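Local coordinates for KLLA0E08119p (Kluyveromyces lactis, PDB 3VA7), which probably catalyses the biotin-dependent, ATP-driven carboxylation of urea to urea-1-carboxylate, this chain holding the carboxylase part of a longer enzyme that probably also hydrolyses this product, at residues T33-N38 with I96-K101; E288-L293 with F313-V318; I364-Y369 with Q432-T437; W663-T668 with G771-G776. All coordinates share one frame; numbering follows the deposited sequence.

Contact 1: residues T33-N38 with I96-K101; sequences TVLIAN and INAAKK
Leu35 carries this contact alone, reaching from strand 33-36 into the flank of helix 92-101 where Ala98 and Ala99 follow each other. Strand and helix belong to the parallel alpha/beta fold of the N-terminal domain of biotin carboxylase: 33-36 is the middle strand of a five-stranded parallel sheet, and the helix lies in the beta-alpha-beta crossover that leads from strand 76-79 to strand 106-108. Start at CB of Leu35, which leaves the strand toward the helix but is still 4.5 Å from CB of Ala99. CG stands anti to the backbone N (chi1 178°), which carries the branch outward from the sheet. At the branch the two methyls part company. CD2 remains 5.0 Å from CB of Ala99, so it adds little here; the Leu35 side chain as a whole also touches Val58 and Val60 of strand 56-61 and Ile107 of strand 106-108. CD1 does the work, lying against the helix backbone itself at the peptide joining the two alanines, with Ala99 N 3.6 Å away. Two alanines in a row leave only methyl groups here, which lets a strand leucine come down to the main chain of the helix. Ile36, next along the strand, faces the other way and packs on Ile46 and Met47 of helix 40-53, so the sheet is sandwiched between helices. The two alanine methyls lie at almost equal distances from the leucine tip: CD1 of Leu35 is 3.9 Å from CB of Ala99 and 4.0 Å from CB of Ala98.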
# COMPACT_ATOMS: atom_id res chain seq x y z
N THR A 33 -29.52 -28.72 5.16
CA THR A 33 -28.83 -27.60 4.56
C THR A 33 -29.72 -26.35 4.78
O THR A 33 -30.95 -26.45 4.70
CB THR A 33 -28.46 -27.88 3.05
OG1 THR A 33 -29.63 -27.95 2.26
CG2 THR A 33 -27.81 -29.22 2.87
N VAL A 34 -29.11 -25.20 5.09
CA VAL A 34 -29.81 -23.94 5.39
C VAL A 34 -29.16 -22.80 4.57
O VAL A 34 -27.97 -22.67 4.58
CB VAL A 34 -29.70 -23.57 6.93
CG1 VAL A 34 -30.10 -22.13 7.18
CG2 VAL A 34 -30.55 -24.45 7.81
N LEU A 35 -29.94 -21.98 3.88
CA LEU A 35 -29.37 -20.82 3.14
C LEU A 35 -29.45 -19.52 3.95
O LEU A 35 -30.45 -19.32 4.66
CB LEU A 35 -30.12 -20.62 1.84
CG LEU A 35 -29.75 -19.44 0.92
CD1 LEU A 35 -29.84 -19.98 -0.51
CD2 LEU A 35 -30.61 -18.12 1.15
N ILE A 36 -28.43 -18.66 3.86
CA ILE A 36 -28.45 -17.38 4.58
C ILE A 36 -28.75 -16.28 3.62
O ILE A 36 -27.90 -15.95 2.76
CB ILE A 36 -27.08 -16.94 5.16
CG1 ILE A 36 -26.21 -18.10 5.69
CG2 ILE A 36 -27.22 -15.75 6.10
CD1 ILE A 36 -26.82 -19.04 6.49
N ALA A 37 -29.93 -15.68 3.76
CA ALA A 37 -30.32 -14.55 2.92
C ALA A 37 -29.66 -13.26 3.42
O ALA A 37 -30.32 -12.24 3.69
CB ALA A 37 -31.82 -14.41 2.85
N ASN A 38 -28.34 -13.31 3.53
CA ASN A 38 -27.62 -12.16 4.05
C ASN A 38 -26.14 -12.21 3.72
O ASN A 38 -25.66 -13.20 3.09
CB ASN A 38 -27.83 -12.02 5.56
CG ASN A 38 -28.02 -10.59 5.98
OD1 ASN A 38 -27.12 -9.76 5.78
ND2 ASN A 38 -29.17 -10.29 6.57
N ILE A 96 -34.84 -17.22 -3.71
CA ILE A 96 -35.62 -18.44 -3.64
C ILE A 96 -35.10 -19.47 -4.65
O ILE A 96 -35.05 -20.68 -4.36
CB ILE A 96 -37.11 -18.10 -3.83
CG1 ILE A 96 -37.95 -18.71 -2.70
CG2 ILE A 96 -37.60 -18.60 -5.18
CD1 ILE A 96 -37.96 -17.88 -1.44
N ASN A 97 -34.69 -18.98 -5.82
CA ASN A 97 -34.00 -19.80 -6.83
C ASN A 97 -32.65 -20.33 -6.28
O ASN A 97 -32.30 -21.53 -6.44
CB ASN A 97 -33.80 -19.02 -8.16
CG ASN A 97 -33.16 -19.88 -9.28
OD1 ASN A 97 -33.60 -21.01 -9.58
ND2 ASN A 97 -32.09 -19.36 -9.88
N ALA A 98 -31.93 -19.44 -5.58
CA ALA A 98 -30.72 -19.88 -4.90
C ALA A 98 -30.94 -21.05 -3.92
O ALA A 98 -30.12 -21.98 -3.91
CB ALA A 98 -30.04 -18.74 -4.26
N ALA A 99 -32.04 -21.02 -3.14
CA ALA A 99 -32.31 -22.09 -2.16
C ALA A 99 -32.79 -23.35 -2.84
O ALA A 99 -32.52 -24.48 -2.37
CB ALA A 99 -33.32 -21.65 -1.15
N LYS A 100 -33.52 -23.15 -3.94
CA LYS A 100 -33.96 -24.24 -4.81
C LYS A 100 -32.76 -25.01 -5.34
O LYS A 100 -32.59 -26.19 -5.06
CB LYS A 100 -34.77 -23.67 -5.99
CG LYS A 100 -36.22 -23.44 -5.71
CD LYS A 100 -36.81 -24.63 -4.97
CE LYS A 100 -38.27 -24.41 -4.70
NZ LYS A 100 -38.75 -25.35 -3.66
N LYS A 101 -31.91 -24.27 -6.06
CA LYS A 101 -30.71 -24.72 -6.74
C LYS A 101 -29.73 -25.52 -5.84
O LYS A 101 -29.00 -26.43 -6.31
CB LYS A 101 -30.05 -23.45 -7.31
CG LYS A 101 -28.82 -23.57 -8.19
CD LYS A 101 -28.35 -22.14 -8.58
CE LYS A 101 -27.47 -22.10 -9.86
NZ LYS A 101 -28.27 -22.41 -11.11

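Contact 2: residues E288-L293 with F313-V318; sequences ERLGSL and FYFLEV
The Phe315 ring meets Leu290 at one corner: CD1 of Leu290 comes in obliquely and stops 4.0 Å from CE1 of Phe315. Over one face of the ring, above its centre, sits the backbone nitrogen of Glu317, 3.8 Å from the ring plane. At the rim, in the plane of the ring, lies the Val318 methyl CG2, 3.8 Å from CE1 of Phe315. The backbone two residues on thus passes over the phenyl group, at a classic beta bulge in which Leu316 and Glu317 both face Glu303 on the neighbouring strand 299-307. The bulge fits with Phe315 and Val318, three residues apart, both turning toward the same helix. Leu290 is what the helix offers them. Its CG is anti to the backbone N (chi1 -160°), which sends the branch toward the strand, so that both methyls reach CG2 of Val318. The side chain crosses that of Phe315 at about a right angle while sliding past Val318 in the opposite direction. CD1 is the shared atom, lying 3.9 Å from Val318 CG2 as well as touching the ring. CD2 meets the valine only, at 4.0 Å from the same CG2 methyl. Ala152 of helix 147-154 and Val157 also touch Phe315, so the ring is buried among several elements. The helix is tied down through polar ends too, with Arg289 NE and NH2 bonded to the carbonyl oxygens of Ala155 and Lys156. Helix 277-293 packed by a leucine onto the hairpin of strands 299-307 and 312-319 is part of the ATP-grasp domain, the ATP-binding portion of the biotin carboxylase.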
# COMPACT_ATOMS: atom_id res chain seq x y z
N GLU A 288 -43.89 -11.12 26.89
CA GLU A 288 -44.37 -12.48 26.69
C GLU A 288 -45.85 -12.49 26.29
O GLU A 288 -46.28 -13.38 25.54
CB GLU A 288 -44.11 -13.35 27.92
CG GLU A 288 -42.69 -13.30 28.46
CD GLU A 288 -42.37 -14.39 29.45
OE1 GLU A 288 -41.17 -14.73 29.61
OE2 GLU A 288 -43.32 -14.93 30.08
N ARG A 289 -46.62 -11.50 26.75
CA ARG A 289 -48.06 -11.47 26.40
C ARG A 289 -48.19 -11.10 24.96
O ARG A 289 -48.97 -11.70 24.22
CB ARG A 289 -48.86 -10.50 27.27
CG ARG A 289 -49.02 -10.96 28.71
CD ARG A 289 -50.00 -10.08 29.42
NE ARG A 289 -49.60 -8.67 29.56
CZ ARG A 289 -48.94 -8.17 30.60
NH1 ARG A 289 -48.56 -8.97 31.60
NH2 ARG A 289 -48.63 -6.88 30.63
N LEU A 290 -47.38 -10.15 24.57
CA LEU A 290 -47.38 -9.68 23.20
C LEU A 290 -46.97 -10.80 22.29
O LEU A 290 -47.59 -11.01 21.25
CB LEU A 290 -46.42 -8.54 23.06
CG LEU A 290 -46.66 -7.68 21.83
CD1 LEU A 290 -45.98 -6.33 22.07
CD2 LEU A 290 -46.10 -8.37 20.59
N GLY A 291 -45.94 -11.55 22.69
CA GLY A 291 -45.46 -12.60 21.86
C GLY A 291 -46.42 -13.77 21.79
O GLY A 291 -46.57 -14.39 20.72
N SER A 292 -47.02 -14.10 22.94
CA SER A 292 -48.05 -15.14 23.04
C SER A 292 -49.31 -14.84 22.19
O SER A 292 -49.73 -15.66 21.39
CB SER A 292 -48.45 -15.36 24.49
OG SER A 292 -47.57 -16.26 25.06
N LEU A 293 -49.85 -13.64 22.37
CA LEU A 293 -51.00 -13.21 21.64
C LEU A 293 -50.78 -13.43 20.15
O LEU A 293 -51.66 -13.98 19.47
CB LEU A 293 -51.21 -11.74 21.92
CG LEU A 293 -52.49 -11.23 21.29
CD1 LEU A 293 -53.58 -11.43 22.37
CD2 LEU A 293 -52.37 -9.75 20.79
N PHE A 313 -42.17 2.78 31.69
CA PHE A 313 -41.80 2.39 30.30
C PHE A 313 -42.97 2.38 29.34
O PHE A 313 -44.09 2.14 29.75
CB PHE A 313 -41.14 1.02 30.27
CG PHE A 313 -42.05 -0.10 30.68
CD1 PHE A 313 -42.24 -0.40 32.04
CD2 PHE A 313 -42.69 -0.89 29.72
CE1 PHE A 313 -43.06 -1.46 32.43
CE2 PHE A 313 -43.52 -1.96 30.11
CZ PHE A 313 -43.70 -2.24 31.47
N TYR A 314 -42.73 2.61 28.05
CA TYR A 314 -43.83 2.68 27.09
C TYR A 314 -43.49 2.01 25.75
O TYR A 314 -42.45 2.28 25.16
CB TYR A 314 -44.29 4.13 26.87
CG TYR A 314 -44.25 5.01 28.11
CD1 TYR A 314 -43.39 6.12 28.17
CD2 TYR A 314 -45.06 4.73 29.22
CE1 TYR A 314 -43.33 6.93 29.31
CE2 TYR A 314 -45.01 5.52 30.36
CZ TYR A 314 -44.15 6.63 30.41
OH TYR A 314 -44.09 7.43 31.55
N PHE A 315 -44.40 1.15 25.28
CA PHE A 315 -44.26 0.48 23.98
C PHE A 315 -43.74 1.44 22.93
O PHE A 315 -44.19 2.57 22.85
CB PHE A 315 -45.59 -0.10 23.53
CG PHE A 315 -45.52 -0.82 22.19
CD1 PHE A 315 -44.92 -2.07 22.09
CD2 PHE A 315 -46.06 -0.24 21.05
CE1 PHE A 315 -44.86 -2.72 20.86
CE2 PHE A 315 -46.02 -0.90 19.81
CZ PHE A 315 -45.42 -2.14 19.71
N LEU A 316 -42.77 0.98 22.15
CA LEU A 316 -42.26 1.73 21.05
C LEU A 316 -42.52 0.93 19.76
O LEU A 316 -43.20 1.42 18.88
CB LEU A 316 -40.79 2.06 21.29
CG LEU A 316 -39.95 2.85 20.27
CD1 LEU A 316 -40.35 4.31 20.11
CD2 LEU A 316 -38.41 2.74 20.60
N GLU A 317 -42.04 -0.32 19.69
CA GLU A 317 -42.20 -1.18 18.47
C GLU A 317 -41.70 -2.59 18.71
O GLU A 317 -40.94 -2.83 19.65
CB GLU A 317 -41.50 -0.61 17.22
CG GLU A 317 -40.00 -0.42 17.36
CD GLU A 317 -39.29 0.23 16.16
OE1 GLU A 317 -38.34 1.03 16.41
OE2 GLU A 317 -39.66 -0.06 14.98
N VAL A 318 -42.13 -3.52 17.87
CA VAL A 318 -41.54 -4.84 17.85
C VAL A 318 -40.70 -4.95 16.59
O VAL A 318 -41.18 -4.62 15.51
CB VAL A 318 -42.58 -5.96 17.87
CG1 VAL A 318 -41.89 -7.33 17.91
CG2 VAL A 318 -43.46 -5.82 19.09

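Contact 3: residues I364-Y369 with Q432-T437; sequences IEARLY and QALNET
Ala366 and Leu434 meet methyl to methyl, the short side chain of a strand against the long one of a helix, in the C-terminal domain of the biotin carboxylase, where helix 423-435 packs on the antiparallel sheet containing strand 362-372. CB of Ala366 points at the helix, whereas Leu434 leaves its backbone obliquely and has to reach in. CD2 of Leu434 ends 4.2 Å from CB of Ala366. Two residues further on the strand and three on the helix side, Leu368 and Thr437 point toward each other's segment; CD2 of Leu368 is 4.4 Å from CG2 of Thr437. Ile446 of helix 446-454 touches Leu368, Leu434 and Thr437, closing this apolar layer. The other side of the strand is polar. There Arg367 gives NH1 to Tyr369 OH at 3.1 Å, the hydroxyl lying in the guanidinium plane, while NE and NH2 form salt bridges to Glu268 and Glu325; these three partners should hold the guanidinium in a fixed plane. Thr437 serves two purposes as it leaves the helix. With chi1 at -75° its OG1 lies beside its own backbone N and turns back to the helix end, leaving CG2 for the sheet. The hydroxyl donates to Ala433 O at 3.0 Å from above the carbonyl plane, and Glu436 N reaches that same oxygen from the opposite face.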
# COMPACT_ATOMS: atom_id res chain seq x y z
N ILE A 364 -21.22 -5.86 27.19
CA ILE A 364 -21.37 -4.70 26.33
C ILE A 364 -20.72 -4.83 24.95
O ILE A 364 -19.76 -5.58 24.75
CB ILE A 364 -21.09 -3.32 27.06
CG1 ILE A 364 -20.37 -2.40 26.12
CG2 ILE A 364 -20.47 -3.38 28.56
CD1 ILE A 364 -21.30 -1.36 25.61
N GLU A 365 -21.31 -4.13 23.99
CA GLU A 365 -20.99 -4.27 22.58
C GLU A 365 -20.73 -2.88 22.01
O GLU A 365 -21.46 -1.95 22.31
CB GLU A 365 -22.16 -4.90 21.80
CG GLU A 365 -21.95 -4.86 20.31
CD GLU A 365 -23.03 -5.56 19.51
OE1 GLU A 365 -22.80 -6.72 19.10
OE2 GLU A 365 -24.09 -4.95 19.26
N ALA A 366 -19.68 -2.75 21.20
CA ALA A 366 -19.41 -1.51 20.47
C ALA A 366 -19.39 -1.85 18.98
O ALA A 366 -18.89 -2.92 18.56
CB ALA A 366 -18.05 -0.89 20.91
N ARG A 367 -19.93 -0.96 18.17
CA ARG A 367 -20.02 -1.25 16.75
C ARG A 367 -18.93 -0.52 15.97
O ARG A 367 -19.01 0.71 15.79
CB ARG A 367 -21.38 -0.81 16.25
CG ARG A 367 -22.59 -1.33 17.00
CD ARG A 367 -23.78 -1.29 16.02
NE ARG A 367 -25.04 -1.73 16.60
CZ ARG A 367 -26.21 -1.65 15.95
NH1 ARG A 367 -26.26 -1.16 14.72
NH2 ARG A 367 -27.32 -2.06 16.53
N LEU A 368 -17.94 -1.26 15.49
CA LEU A 368 -16.90 -0.69 14.64
C LEU A 368 -17.39 -0.52 13.22
O LEU A 368 -17.66 -1.51 12.54
CB LEU A 368 -15.64 -1.56 14.64
CG LEU A 368 -14.33 -0.97 14.02
CD1 LEU A 368 -13.62 0.01 14.98
CD2 LEU A 368 -13.35 -2.09 13.59
N TYR A 369 -17.48 0.74 12.80
CA TYR A 369 -17.89 1.14 11.44
C TYR A 369 -16.73 1.73 10.62
O TYR A 369 -15.88 2.47 11.15
CB TYR A 369 -18.99 2.21 11.51
CG TYR A 369 -20.36 1.69 11.91
CD1 TYR A 369 -21.19 1.08 10.97
CD2 TYR A 369 -20.86 1.86 13.21
CE1 TYR A 369 -22.45 0.60 11.30
CE2 TYR A 369 -22.12 1.39 13.56
CZ TYR A 369 -22.91 0.76 12.58
OH TYR A 369 -24.17 0.23 12.84
N GLN A 432 -10.36 -1.78 27.37
CA GLN A 432 -9.18 -2.52 26.97
C GLN A 432 -9.39 -3.07 25.54
O GLN A 432 -8.53 -2.85 24.67
CB GLN A 432 -8.70 -3.60 27.96
CG GLN A 432 -7.30 -4.20 27.55
CD GLN A 432 -6.82 -5.52 28.32
OE1 GLN A 432 -6.98 -5.64 29.52
NE2 GLN A 432 -6.18 -6.48 27.59
N ALA A 433 -10.52 -3.73 25.29
CA ALA A 433 -10.80 -4.28 23.94
C ALA A 433 -10.65 -3.23 22.81
O ALA A 433 -9.99 -3.47 21.81
CB ALA A 433 -12.20 -4.95 23.88
N LEU A 434 -11.25 -2.07 23.01
CA LEU A 434 -11.15 -1.00 22.05
C LEU A 434 -9.70 -0.55 21.79
O LEU A 434 -9.34 -0.26 20.64
CB LEU A 434 -12.02 0.19 22.48
CG LEU A 434 -13.50 -0.18 22.43
CD1 LEU A 434 -14.38 0.96 22.75
CD2 LEU A 434 -13.87 -0.80 21.10
N ASN A 435 -8.89 -0.55 22.87
CA ASN A 435 -7.48 -0.16 22.86
C ASN A 435 -6.65 -1.16 22.07
O ASN A 435 -5.59 -0.85 21.53
CB ASN A 435 -6.94 -0.11 24.30
CG ASN A 435 -7.15 1.28 25.00
OD1 ASN A 435 -8.01 2.10 24.63
ND2 ASN A 435 -6.33 1.52 26.02
N GLU A 436 -7.16 -2.37 21.99
CA GLU A 436 -6.41 -3.50 21.55
C GLU A 436 -6.87 -3.81 20.13
O GLU A 436 -6.39 -4.76 19.48
CB GLU A 436 -6.70 -4.64 22.52
CG GLU A 436 -5.52 -5.46 22.97
CD GLU A 436 -5.74 -6.06 24.34
OE1 GLU A 436 -6.08 -7.24 24.45
OE2 GLU A 436 -5.53 -5.35 25.32
N THR A 437 -7.79 -2.99 19.63
CA THR A 437 -8.36 -3.14 18.30
C THR A 437 -7.59 -2.25 17.34
O THR A 437 -7.69 -0.99 17.38
CB THR A 437 -9.87 -2.74 18.29
OG1 THR A 437 -10.65 -3.78 18.91
CG2 THR A 437 -10.39 -2.51 16.84

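Contact 4: residues W663-T668 with G771-G776; sequences WKIGVT and GQLTPG
Trp663 lays one face of its indole over the Leu773 methyl CD2, a CH-pi contact. CD2 of Leu773 stands 3.6 Å from the centroid of the five-membered ring, 17° off the normal, and the two side chains slide past each other in opposite directions. Beside them, CD1 of Ile665 reaches the same methyl, CD2 of Leu773, at 4.3 Å. Gln772 meets the six-membered end obliquely, its CB 3.8 Å from CH2 of Trp663. From there the chain bends at chi2 (-62°) and carries the amide off to Arg587 O, Asp510 OD1 and Cys586 N. The indole is pinned at its polar corner as well, because NE1 of Trp663 is hydrogen-bonded to Asp777 OD1. Replacing the tryptophan by alanine removes the indole and would probably leave Asp777 OD1 without its N-H partner and open a gap over CD2 of Leu773. Strand 662-669 also pairs with strand 778-783, so the tryptophan packs on the very loop leading into its neighbour. This is core packing of the carboxyltransferase A/B domain, beside the place where the first and last strands of its seven-stranded mixed sheet pair, with the Leu773 side chain about 12 Å from the bound biotin group.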
# COMPACT_ATOMS: atom_id res chain seq x y z
N TRP A 663 24.66 24.32 -7.92
CA TRP A 663 25.06 23.53 -6.76
C TRP A 663 26.28 22.73 -7.04
O TRP A 663 26.44 22.24 -8.17
CB TRP A 663 24.01 22.49 -6.48
CG TRP A 663 22.63 22.91 -6.21
CD1 TRP A 663 21.66 23.22 -7.12
CD2 TRP A 663 22.02 22.96 -4.91
NE1 TRP A 663 20.46 23.52 -6.44
CE2 TRP A 663 20.66 23.35 -5.09
CE3 TRP A 663 22.48 22.69 -3.62
CZ2 TRP A 663 19.78 23.45 -4.04
CZ3 TRP A 663 21.60 22.83 -2.54
CH2 TRP A 663 20.26 23.20 -2.76
N LYS A 664 27.12 22.55 -6.02
CA LYS A 664 28.26 21.60 -6.16
C LYS A 664 27.89 20.43 -5.31
O LYS A 664 27.44 20.61 -4.16
CB LYS A 664 29.60 22.16 -5.68
CG LYS A 664 30.10 23.43 -6.40
CD LYS A 664 30.15 23.29 -7.88
CE LYS A 664 30.18 24.67 -8.56
NZ LYS A 664 30.44 24.55 -10.02
N ILE A 665 28.04 19.24 -5.87
CA ILE A 665 27.57 18.04 -5.21
C ILE A 665 28.66 17.01 -5.11
O ILE A 665 29.14 16.50 -6.15
CB ILE A 665 26.28 17.53 -5.90
CG1 ILE A 665 25.20 18.62 -5.80
CG2 ILE A 665 25.81 16.19 -5.28
CD1 ILE A 665 23.82 18.16 -5.99
N GLY A 666 29.08 16.69 -3.89
CA GLY A 666 30.22 15.78 -3.66
C GLY A 666 29.87 14.33 -3.94
O GLY A 666 28.79 13.86 -3.55
N VAL A 667 30.75 13.60 -4.60
CA VAL A 667 30.49 12.21 -4.89
C VAL A 667 31.78 11.42 -4.68
O VAL A 667 32.86 12.00 -4.74
CB VAL A 667 30.10 11.98 -6.38
CG1 VAL A 667 28.83 12.76 -6.80
CG2 VAL A 667 31.28 12.25 -7.32
N THR A 668 31.67 10.11 -4.47
CA THR A 668 32.80 9.21 -4.55
C THR A 668 32.82 8.63 -5.96
O THR A 668 31.79 8.22 -6.46
CB THR A 668 32.75 8.11 -3.48
OG1 THR A 668 31.64 7.25 -3.69
CG2 THR A 668 32.62 8.71 -2.10
N GLY A 771 17.89 16.08 -2.84
CA GLY A 771 16.50 16.38 -2.41
C GLY A 771 16.02 17.85 -2.49
O GLY A 771 14.89 18.16 -2.09
N GLN A 772 16.85 18.74 -2.99
CA GLN A 772 16.45 20.14 -3.03
C GLN A 772 16.57 20.69 -4.45
O GLN A 772 16.23 21.86 -4.71
CB GLN A 772 17.24 20.99 -2.00
CG GLN A 772 16.90 20.72 -0.52
CD GLN A 772 15.45 21.02 -0.19
OE1 GLN A 772 14.76 21.60 -1.01
NE2 GLN A 772 14.97 20.64 1.02
N LEU A 773 17.03 19.82 -5.35
CA LEU A 773 17.06 20.13 -6.77
C LEU A 773 15.62 20.34 -7.36
O LEU A 773 14.66 19.77 -6.87
CB LEU A 773 17.84 19.06 -7.52
CG LEU A 773 19.32 18.77 -7.18
CD1 LEU A 773 19.90 17.69 -8.12
CD2 LEU A 773 20.18 20.04 -7.21
N THR A 774 15.49 21.27 -8.31
CA THR A 774 14.21 21.54 -8.97
C THR A 774 14.61 21.59 -10.42
O THR A 774 15.78 21.83 -10.70
CB THR A 774 13.54 22.91 -8.57
OG1 THR A 774 14.49 23.96 -8.67
CG2 THR A 774 13.00 22.89 -7.13
N PRO A 775 13.67 21.33 -11.35
CA PRO A 775 14.05 21.35 -12.79
C PRO A 775 14.68 22.67 -13.13
O PRO A 775 14.32 23.68 -12.53
CB PRO A 775 12.74 21.20 -13.52
CG PRO A 775 11.87 20.45 -12.56
CD PRO A 775 12.31 20.82 -11.14
N GLY A 776 15.67 22.62 -14.01
CA GLY A 776 16.41 23.78 -14.39
C GLY A 776 17.60 24.08 -13.52
O GLY A 776 18.45 24.85 -13.94

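All four contacts are buried and join mainly apolar side chains or carbon atoms of polar ones, but they serve different domains. Contacts 1, 2 and 3 belong to the biotin carboxylase, each setting a helix on a sheet; contact 4 lies in the carboxyltransferase, on the other side of the chain's centre, and sets a loop on a strand. Contacts 2 and 3 reach the same antiparallel sheet, about 11 Å apart at their nearest atoms, whereas contact 1 rests on a parallel one. Chemistry follows place: methyls suffice in contacts 1 and 3, while rings enter in 2 and 4. Contacts 2, 3 and 4 have polar side chains bonded beside the apolar layer.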